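Local coordinates for protein ppBat (Bacteroides thetaiotaomicron VPI-5482, PDB 3CNE) that binds flavins such as lumichrome, riboflavin, FMN and FAD, may serve as a flavin store, and appears to lack proteolytic or chaperone activity, at residues F26-S31 / K169-L174; K33-S38 / A58-H63; K44-M49 / C74-P79; G121-K126 / G152-A157. All blocks are in the same frame, centred on the assembly; numbering follows the deposited sequence.

Interaction 1: F26-S31 / K169-L174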
# COMPACT_ATOMS: atom_id res chain seq x y z
N PHE A 26 -10.38 5.88 -4.35
CA PHE A 26 -10.00 7.05 -5.14
C PHE A 26 -10.29 6.85 -6.62
O PHE A 26 -10.83 7.74 -7.29
CB PHE A 26 -8.52 7.42 -4.93
CG PHE A 26 -8.21 8.79 -5.41
CD1 PHE A 26 -8.59 9.90 -4.67
CD2 PHE A 26 -7.60 8.99 -6.64
CE1 PHE A 26 -8.35 11.20 -5.15
CE2 PHE A 26 -7.35 10.29 -7.11
CZ PHE A 26 -7.73 11.39 -6.35
N GLU A 27 -9.95 5.67 -7.13
CA GLU A 27 -10.14 5.36 -8.54
C GLU A 27 -11.61 5.12 -8.87
O GLU A 27 -12.00 5.26 -10.02
CB GLU A 27 -9.24 4.19 -8.99
CG GLU A 27 -7.75 4.61 -8.99
CD GLU A 27 -6.78 3.55 -9.52
OE1 GLU A 27 -7.16 2.36 -9.62
OE2 GLU A 27 -5.60 3.93 -9.80
N ASN A 28 -12.43 4.82 -7.86
CA ASN A 28 -13.88 4.72 -8.10
C ASN A 28 -14.71 5.91 -7.64
O ASN A 28 -15.94 5.84 -7.65
CB ASN A 28 -14.42 3.42 -7.54
CG ASN A 28 -13.88 2.24 -8.30
OD1 ASN A 28 -14.35 1.93 -9.39
ND2 ASN A 28 -12.85 1.61 -7.75
N GLY A 29 -14.04 6.98 -7.25
CA GLY A 29 -14.69 8.21 -6.79
C GLY A 29 -15.51 8.10 -5.52
O GLY A 29 -16.47 8.84 -5.33
N ILE A 30 -15.14 7.19 -4.62
CA ILE A 30 -15.86 7.01 -3.36
C ILE A 30 -15.19 7.91 -2.34
O ILE A 30 -13.96 7.92 -2.20
CB ILE A 30 -15.82 5.51 -2.90
CG1 ILE A 30 -16.62 4.61 -3.85
CG2 ILE A 30 -16.32 5.37 -1.46
CD1 ILE A 30 -16.04 3.16 -3.92
N SER A 31 -16.00 8.69 -1.63
CA SER A 31 -15.49 9.64 -0.67
C SER A 31 -15.02 8.95 0.62
O SER A 31 -15.71 8.08 1.15
CB SER A 31 -16.61 10.63 -0.33
OG SER A 31 -16.15 11.55 0.63
N LYS A 169 -16.64 -6.37 -4.52
CA LYS A 169 -17.94 -6.33 -3.85
C LYS A 169 -18.06 -5.10 -2.94
O LYS A 169 -19.11 -4.50 -2.85
CB LYS A 169 -18.20 -7.64 -3.05
CG LYS A 169 -18.41 -8.89 -3.94
CD LYS A 169 -18.84 -10.14 -3.16
CE LYS A 169 -17.70 -10.86 -2.41
NZ LYS A 169 -16.98 -11.98 -3.15
N VAL A 170 -16.96 -4.72 -2.27
CA VAL A 170 -16.97 -3.55 -1.39
C VAL A 170 -17.21 -2.29 -2.22
O VAL A 170 -18.02 -1.44 -1.85
CB VAL A 170 -15.65 -3.40 -0.63
CG1 VAL A 170 -15.65 -2.09 0.18
CG2 VAL A 170 -15.46 -4.58 0.27
N ILE A 171 -16.49 -2.19 -3.32
CA ILE A 171 -16.63 -1.05 -4.23
C ILE A 171 -18.07 -0.98 -4.73
O ILE A 171 -18.68 0.09 -4.68
CB ILE A 171 -15.64 -1.11 -5.42
CG1 ILE A 171 -14.18 -0.98 -4.94
CG2 ILE A 171 -15.96 0.00 -6.45
CD1 ILE A 171 -13.93 0.23 -4.06
N GLU A 172 -18.61 -2.10 -5.21
CA GLU A 172 -19.98 -2.17 -5.74
C GLU A 172 -21.00 -1.68 -4.69
O GLU A 172 -21.90 -0.91 -5.02
CB GLU A 172 -20.27 -3.58 -6.26
CG GLU A 172 -21.77 -3.94 -6.45
CD GLU A 172 -22.38 -3.42 -7.76
OE1 GLU A 172 -23.36 -2.63 -7.70
OE2 GLU A 172 -21.88 -3.80 -8.85
N ALA A 173 -20.82 -2.09 -3.44
CA ALA A 173 -21.71 -1.69 -2.33
C ALA A 173 -21.63 -0.20 -1.97
O ALA A 173 -22.58 0.36 -1.41
CB ALA A 173 -21.44 -2.54 -1.09
N LEU A 174 -20.50 0.44 -2.28
CA LEU A 174 -20.28 1.84 -1.91
C LEU A 174 -20.61 2.87 -3.00
O LEU A 174 -20.52 4.08 -2.77
CB LEU A 174 -18.83 2.03 -1.44
CG LEU A 174 -18.51 1.52 -0.03
CD1 LEU A 174 -17.02 1.46 0.18
CD2 LEU A 174 -19.14 2.46 1.00
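I30 and I171 meet through the ends of their side chains, with I30 CD1 3.6 Å from I171 CD1. The same methyl group of I30 also reaches L174 CB, at 3.9 Å, so it lies against two positions on one side of helix 167-174. I30 and L174 cross at about a right angle; both are buried, and both also pack on V5 of strand 4-9 in the main sheet. In I30, CG1 lies anti to the carbonyl carbon (chi1 -67°), and the outer CD1 then extends toward the helix.

This junction lies where helix 15-27 turns into strand 31-36 of the DJ-1/PfpI alpha/beta fold. A Schellman motif ends the helix: G29, with positive phi, is its C-prime residue, and I30 N bonds to F25 O. The turn brings N28 and I30 to the second helix.

The remaining contact is between an amide and a methyl. N28 crosses I171 nearly perpendicularly, and N28 CG is 3.6 Å from I171 CG2, while N28 ND2 lies 3.7 Å from that methyl. The amide finds its polar partner back in helix 15-27, where ND2 donates to A24 O, and I171 packs on A24 as well.

Interaction 2: K33-S38 / A58-H63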
# COMPACT_ATOMS: atom_id res chain seq x y z
N LYS A 33 -12.39 9.60 4.46
CA LYS A 33 -11.55 10.42 5.34
C LYS A 33 -10.81 9.45 6.23
O LYS A 33 -11.41 8.50 6.72
CB LYS A 33 -12.42 11.35 6.17
CG LYS A 33 -11.65 12.24 7.12
CD LYS A 33 -12.55 13.31 7.73
CE LYS A 33 -11.77 14.10 8.77
NZ LYS A 33 -12.57 15.23 9.39
N VAL A 34 -9.50 9.67 6.42
CA VAL A 34 -8.65 8.73 7.12
C VAL A 34 -8.33 9.29 8.52
O VAL A 34 -7.79 10.40 8.64
CB VAL A 34 -7.32 8.41 6.33
CG1 VAL A 34 -6.54 7.30 7.04
CG2 VAL A 34 -7.61 7.99 4.86
N PHE A 35 -8.64 8.48 9.54
CA PHE A 35 -8.49 8.84 10.96
C PHE A 35 -7.43 7.99 11.59
O PHE A 35 -7.49 6.75 11.54
CB PHE A 35 -9.81 8.63 11.76
CG PHE A 35 -10.96 9.49 11.32
CD1 PHE A 35 -11.26 10.67 12.00
CD2 PHE A 35 -11.76 9.11 10.24
CE1 PHE A 35 -12.34 11.48 11.60
CE2 PHE A 35 -12.83 9.89 9.83
CZ PHE A 35 -13.14 11.09 10.53
N ALA A 36 -6.44 8.65 12.20
CA ALA A 36 -5.43 7.94 12.96
C ALA A 36 -5.97 7.42 14.27
O ALA A 36 -6.57 8.16 15.04
CB ALA A 36 -4.20 8.85 13.22
N VAL A 37 -5.76 6.13 14.54
CA VAL A 37 -6.02 5.60 15.86
C VAL A 37 -4.76 5.88 16.68
O VAL A 37 -3.96 4.97 16.97
CB VAL A 37 -6.32 4.10 15.84
CG1 VAL A 37 -6.65 3.62 17.26
CG2 VAL A 37 -7.53 3.84 14.92
N SER A 38 -4.63 7.14 17.06
CA SER A 38 -3.41 7.62 17.66
C SER A 38 -3.71 8.97 18.29
O SER A 38 -4.84 9.47 18.20
CB SER A 38 -2.28 7.73 16.60
OG SER A 38 -1.04 7.97 17.24
N ALA A 58 -10.31 10.56 17.89
CA ALA A 58 -11.08 11.32 18.91
C ALA A 58 -12.11 12.23 18.25
O ALA A 58 -13.22 12.40 18.76
CB ALA A 58 -10.14 12.13 19.81
N ASN A 59 -11.75 12.80 17.09
CA ASN A 59 -12.64 13.73 16.38
C ASN A 59 -13.75 13.07 15.55
O ASN A 59 -14.61 13.76 14.99
CB ASN A 59 -11.82 14.71 15.55
CG ASN A 59 -11.08 15.70 16.41
OD1 ASN A 59 -11.48 15.97 17.55
ND2 ASN A 59 -10.01 16.26 15.87
N LEU A 60 -13.73 11.74 15.51
CA LEU A 60 -14.77 10.96 14.86
C LEU A 60 -15.92 10.65 15.84
O LEU A 60 -17.05 10.42 15.43
CB LEU A 60 -14.18 9.66 14.29
CG LEU A 60 -15.11 8.70 13.54
CD1 LEU A 60 -15.85 9.43 12.40
CD2 LEU A 60 -14.35 7.51 12.99
N LYS A 61 -15.61 10.63 17.14
CA LYS A 61 -16.64 10.45 18.17
C LYS A 61 -17.75 11.49 18.05
O LYS A 61 -17.50 12.69 18.01
CB LYS A 61 -16.02 10.53 19.56
CG LYS A 61 -15.48 9.23 20.06
CD LYS A 61 -14.35 9.47 21.05
CE LYS A 61 -14.77 10.29 22.27
NZ LYS A 61 -13.72 10.26 23.32
N GLY A 62 -18.99 11.02 17.98
CA GLY A 62 -20.13 11.91 17.87
C GLY A 62 -20.47 12.22 16.44
O GLY A 62 -21.53 12.77 16.17
N HIS A 63 -19.58 11.86 15.50
CA HIS A 63 -19.84 12.11 14.08
C HIS A 63 -19.99 10.84 13.24
O HIS A 63 -19.89 10.88 12.02
CB HIS A 63 -18.73 12.99 13.47
CG HIS A 63 -18.57 14.33 14.13
ND1 HIS A 63 -17.73 14.52 15.21
CD2 HIS A 63 -19.09 15.54 13.84
CE1 HIS A 63 -17.76 15.79 15.57
NE2 HIS A 63 -18.58 16.43 14.76
O HOH W 1 -7.24 10.47 19.07
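L60 meets the F35 ring with its beta carbon as well as its branched end: L60 CB stands over one face, 4.0 Å from the F35 ring centroid and 24° off the ring normal, a CH-pi contact. The carbon is displaced toward the rim, above the CD1-CE1 side, and L60 CB comes within 3.7 Å of F35 CE1. Across the ring, L60 CD1 lies 3.7 Å from F35 CZ, while L60 CD2 approaches F35 CD2 at 4.1 Å. The leucine thus spans the aromatic group at about a right angle to the phenylalanine side chain. With L60 CG anti to the backbone N (chi1 -179°), the two methyls continue across the ring from CB.

A second link is polar and runs through a single water. It donates to S38 O at 2.7 Å and accepts from A58 N at 3.3 Å, bridging the backbones beyond the end of strand 31-36. Next to L60, a type II turn from L60 to H63 is closed by H63 N and L60 O at 2.9 Å, with G62 at positive phi. L60 also packs on L8 of strand 4-9 and V96 of helix 88-102, and F35 on A6. The F35-L60 pair therefore belongs to the hydrophobic layer between the parallel part of the mixed sheet and helix 88-102, characteristic of the alpha/beta sandwich of the DJ-1/PfpI family.

Interaction 3: K44-M49 / C74-P79. With CA (calcium ion), chain F; ZN (zinc ion), chain E.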
# COMPACT_ATOMS: atom_id res chain seq x y z
N LYS A 44 2.90 5.63 11.64
CA LYS A 44 3.92 4.91 10.88
C LYS A 44 3.27 3.76 10.19
O LYS A 44 2.17 3.37 10.58
CB LYS A 44 5.00 4.39 11.80
CG LYS A 44 6.15 5.34 11.94
CD LYS A 44 5.94 6.36 13.04
CE LYS A 44 7.29 7.04 13.37
NZ LYS A 44 7.35 7.40 14.84
N THR A 45 3.93 3.22 9.16
CA THR A 45 3.51 1.96 8.59
C THR A 45 4.35 0.90 9.26
O THR A 45 5.40 1.22 9.83
CB THR A 45 3.70 1.91 7.09
OG1 THR A 45 5.08 2.13 6.75
CG2 THR A 45 2.85 3.07 6.45
N ASN A 46 3.94 -0.35 9.16
CA ASN A 46 4.75 -1.47 9.68
C ASN A 46 6.14 -1.37 9.06
O ASN A 46 7.15 -1.61 9.73
CB ASN A 46 4.16 -2.81 9.26
CG ASN A 46 2.84 -3.13 9.93
OD1 ASN A 46 2.41 -2.45 10.86
ND2 ASN A 46 2.21 -4.20 9.48
N SER A 47 6.18 -0.97 7.79
CA SER A 47 7.44 -0.87 7.01
C SER A 47 8.30 0.37 7.32
O SER A 47 9.41 0.53 6.77
CB SER A 47 7.12 -0.96 5.52
OG SER A 47 6.11 -0.04 5.11
N GLY A 48 7.77 1.24 8.18
CA GLY A 48 8.54 2.34 8.78
C GLY A 48 8.42 3.66 8.04
O GLY A 48 9.21 4.59 8.30
N MSE A 49 7.47 3.76 7.10
CA MSE A 49 7.24 5.05 6.45
C MSE A 49 6.37 5.89 7.40
O MSE A 49 5.74 5.36 8.27
CB MSE A 49 6.55 4.91 5.07
CG MSE A 49 7.31 4.10 4.04
SE MSE A 49 9.12 4.85 3.68
CE MSE A 49 10.09 3.45 4.70
N CYS A 74 -5.73 -2.71 9.49
CA CYS A 74 -4.98 -3.32 10.55
C CYS A 74 -3.46 -3.05 10.40
O CYS A 74 -2.98 -2.61 9.36
CB CYS A 74 -5.29 -4.81 10.51
SG CYS A 74 -4.85 -5.74 11.99
N GLY A 75 -2.72 -3.36 11.44
CA GLY A 75 -1.28 -3.15 11.46
C GLY A 75 -0.70 -3.77 12.72
O GLY A 75 -1.43 -4.39 13.50
N ASP A 76 0.60 -3.56 12.94
CA ASP A 76 1.28 -4.20 14.03
C ASP A 76 0.93 -3.58 15.37
O ASP A 76 1.31 -4.11 16.40
CB ASP A 76 2.79 -4.20 13.78
CG ASP A 76 3.19 -5.18 12.69
OD1 ASP A 76 2.34 -6.00 12.26
OD2 ASP A 76 4.35 -5.13 12.26
N ALA A 77 0.19 -2.48 15.35
CA ALA A 77 -0.44 -1.95 16.57
C ALA A 77 -1.47 -2.89 17.17
O ALA A 77 -1.67 -2.90 18.40
CB ALA A 77 -1.10 -0.58 16.30
N VAL A 78 -2.17 -3.65 16.34
CA VAL A 78 -3.33 -4.40 16.87
C VAL A 78 -2.95 -5.50 17.88
O VAL A 78 -3.60 -5.63 18.91
CB VAL A 78 -4.17 -4.98 15.72
CG1 VAL A 78 -5.30 -5.85 16.27
CG2 VAL A 78 -4.72 -3.83 14.86
N PRO A 79 -1.91 -6.29 17.60
CA PRO A 79 -1.50 -7.27 18.63
C PRO A 79 -0.98 -6.68 19.96
O PRO A 79 -0.77 -7.44 20.93
CB PRO A 79 -0.44 -8.09 17.92
CG PRO A 79 -0.74 -7.91 16.44
CD PRO A 79 -1.10 -6.45 16.38
CA CA F . 3.67 -1.52 5.64
ZN ZN E . -3.27 -7.34 11.56
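N46 and D76 hold the tight part of this contact, their amide and carboxylate stacked with planes 13° apart. N46 CG lies 3.4 Å from D76 OD2. The same amide reaches the backbone: D76 N donates to N46 OD1 at 3.0 Å, with an N-H...O angle of 156° and the donor tilted 23° from the carbonyl plane. This bond to the D76 backbone, together with the stack on its carboxylate, should limit rotation of the amide. G75 adds its CA, 3.8 Å from N46 OD1.

The outer side is looser. D76 is exposed, and its carboxylate offers a flat surface to N46 rather than a straight polar bond, although F26 of the second subunit packs against the D76 side chain. Behind N46, the T45-G48 turn is braced by T45 OG1, which accepts from M49 N (a selenomethionine) and shares a 2.9 Å hydrogen bond with S47 OG. S47 OG also binds the calcium ion, at 2.9 Å. S47 O is hydrogen-bonded to Y32 OH of the second subunit, bringing this loop into the dimer interface.

On the other segment, C74 SG binds the zinc ion at 2.3 Å, and C111 completes the protein part of that site. The second loop thus supplies one ligand of the structural zinc site, just past the C-terminal end of strand 69-73 in the DJ-1/PfpI fold.

Interaction 4: G121-K126 / G152-A157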
# COMPACT_ATOMS: atom_id res chain seq x y z
N GLY A 121 -18.82 -6.78 20.26
CA GLY A 121 -20.04 -7.58 20.19
C GLY A 121 -20.88 -7.44 18.92
O GLY A 121 -21.78 -8.26 18.68
N ILE A 122 -20.60 -6.44 18.10
CA ILE A 122 -21.45 -6.16 16.94
C ILE A 122 -21.51 -7.31 15.95
O ILE A 122 -22.38 -7.36 15.07
CB ILE A 122 -21.06 -4.84 16.20
CG1 ILE A 122 -19.62 -4.94 15.66
CG2 ILE A 122 -21.29 -3.64 17.12
CD1 ILE A 122 -19.25 -3.83 14.70
N THR A 123 -20.56 -8.24 16.06
CA THR A 123 -20.47 -9.34 15.13
C THR A 123 -21.37 -10.53 15.47
O THR A 123 -21.30 -11.52 14.78
CB THR A 123 -19.01 -9.86 14.99
OG1 THR A 123 -18.52 -10.26 16.27
CG2 THR A 123 -18.09 -8.78 14.40
N LYS A 124 -22.20 -10.42 16.52
CA LYS A 124 -23.05 -11.54 16.98
C LYS A 124 -23.63 -12.30 15.78
O LYS A 124 -24.31 -11.69 14.97
CB LYS A 124 -24.23 -11.06 17.84
CG LYS A 124 -23.94 -9.98 18.88
CD LYS A 124 -23.69 -10.56 20.29
CE LYS A 124 -23.28 -9.48 21.28
NZ LYS A 124 -22.63 -10.08 22.50
N GLY A 125 -23.33 -13.59 15.68
CA GLY A 125 -23.92 -14.48 14.67
C GLY A 125 -23.52 -14.28 13.21
O GLY A 125 -24.11 -14.90 12.32
N LYS A 126 -22.53 -13.44 12.95
CA LYS A 126 -22.10 -13.19 11.57
C LYS A 126 -20.82 -13.91 11.28
O LYS A 126 -19.94 -14.01 12.15
CB LYS A 126 -21.88 -11.69 11.31
CG LYS A 126 -23.09 -10.80 11.60
CD LYS A 126 -24.19 -10.99 10.56
CE LYS A 126 -25.50 -10.47 11.11
NZ LYS A 126 -26.63 -10.76 10.20
N GLY A 152 -24.06 -9.87 6.01
CA GLY A 152 -24.83 -8.73 6.49
C GLY A 152 -24.08 -7.48 6.13
O GLY A 152 -23.75 -7.28 4.97
N ASN A 153 -23.77 -6.67 7.13
CA ASN A 153 -23.01 -5.43 6.91
C ASN A 153 -21.49 -5.61 7.00
O ASN A 153 -20.76 -4.64 6.86
CB ASN A 153 -23.47 -4.35 7.87
CG ASN A 153 -24.95 -4.08 7.78
OD1 ASN A 153 -25.53 -4.03 6.68
ND2 ASN A 153 -25.59 -3.92 8.93
N PHE A 154 -21.04 -6.86 7.19
CA PHE A 154 -19.63 -7.14 7.42
C PHE A 154 -18.91 -7.66 6.18
O PHE A 154 -19.30 -8.67 5.61
CB PHE A 154 -19.44 -8.12 8.59
CG PHE A 154 -19.86 -7.55 9.90
CD1 PHE A 154 -18.96 -6.84 10.69
CD2 PHE A 154 -21.17 -7.71 10.35
CE1 PHE A 154 -19.36 -6.27 11.90
CE2 PHE A 154 -21.57 -7.16 11.58
CZ PHE A 154 -20.67 -6.44 12.34
N PHE A 155 -17.84 -6.97 5.82
CA PHE A 155 -17.00 -7.31 4.68
C PHE A 155 -15.59 -7.47 5.25
O PHE A 155 -14.91 -6.48 5.50
CB PHE A 155 -17.03 -6.17 3.64
CG PHE A 155 -18.38 -5.95 3.00
CD1 PHE A 155 -18.56 -6.17 1.63
CD2 PHE A 155 -19.48 -5.53 3.76
CE1 PHE A 155 -19.82 -5.98 1.02
CE2 PHE A 155 -20.74 -5.34 3.15
CZ PHE A 155 -20.90 -5.57 1.78
N THR A 156 -15.17 -8.71 5.50
CA THR A 156 -13.89 -8.92 6.15
C THR A 156 -13.03 -9.86 5.33
O THR A 156 -13.53 -10.78 4.67
CB THR A 156 -14.04 -9.44 7.60
OG1 THR A 156 -14.70 -10.72 7.60
CG2 THR A 156 -14.86 -8.48 8.43
N ALA A 157 -11.73 -9.60 5.34
CA ALA A 157 -10.76 -10.43 4.63
C ALA A 157 -9.75 -10.96 5.65
O ALA A 157 -9.43 -10.29 6.63
CB ALA A 157 -10.07 -9.62 3.56
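K126 N donates to T123 O at 2.9 Å, closing a type II turn whose two end residues both lean on F154. It has G125 at positive phi and shares T123 and K124 with a type I turn from G121, so the loop curls around the phenylalanine.

I122 approaches at the ring edge: its CG1 lies in the ring plane, 3.8 Å from F154 CZ, and its terminal CD1 is 3.7 Å from F154 CE1. A chi1 of 61° puts CG1 between the backbone N and the carbonyl carbon, which lets side chain and carbonyl reach the same end of the ring; I122 O is 3.4 Å from F154 CZ. T123 adds its methyl, CG2, 3.8 Å from F154 CE1. On the methyl's side of the ring plane, but by the opposite part of the rim, K126 CG lies 3.8 Å from F154 CD2. K126 meets the ring with its aliphatic base; the bend at chi2 (-72°) sets the course beyond CG.

F154 opens strand 154-157 and also packs on M107 of the neighbouring strand 106-110. T123 touches F117 and D118 of helix 113-119, while K126 pairs through its backbone with I142 at the start of the small sheet 127-129/142-144.

Interactions 1, 2 and 4 are chiefly apolar; 2 and 4 join loops to strands of the main sheet, and 1 joins the turn after one helix to another, whereas interaction 3 is polar and ties two loops that carry ligands of the calcium and zinc ions. Interaction 2 is the most buried; the others are partly buried. Interactions 1 and 2 adjoin in sequence, through helix 15-27 and strand 31-36, yet their centres are 21 Å apart. Interactions 1 and 4 touch directly, V170 CG2 lying 3.7 Å from F155 CD1, where helix 167-174 packs on strand 154-157. Interactions 3 and 4 lie on opposite sides of the chain's centre. Interaction 4 alone has no contact with the second subunit.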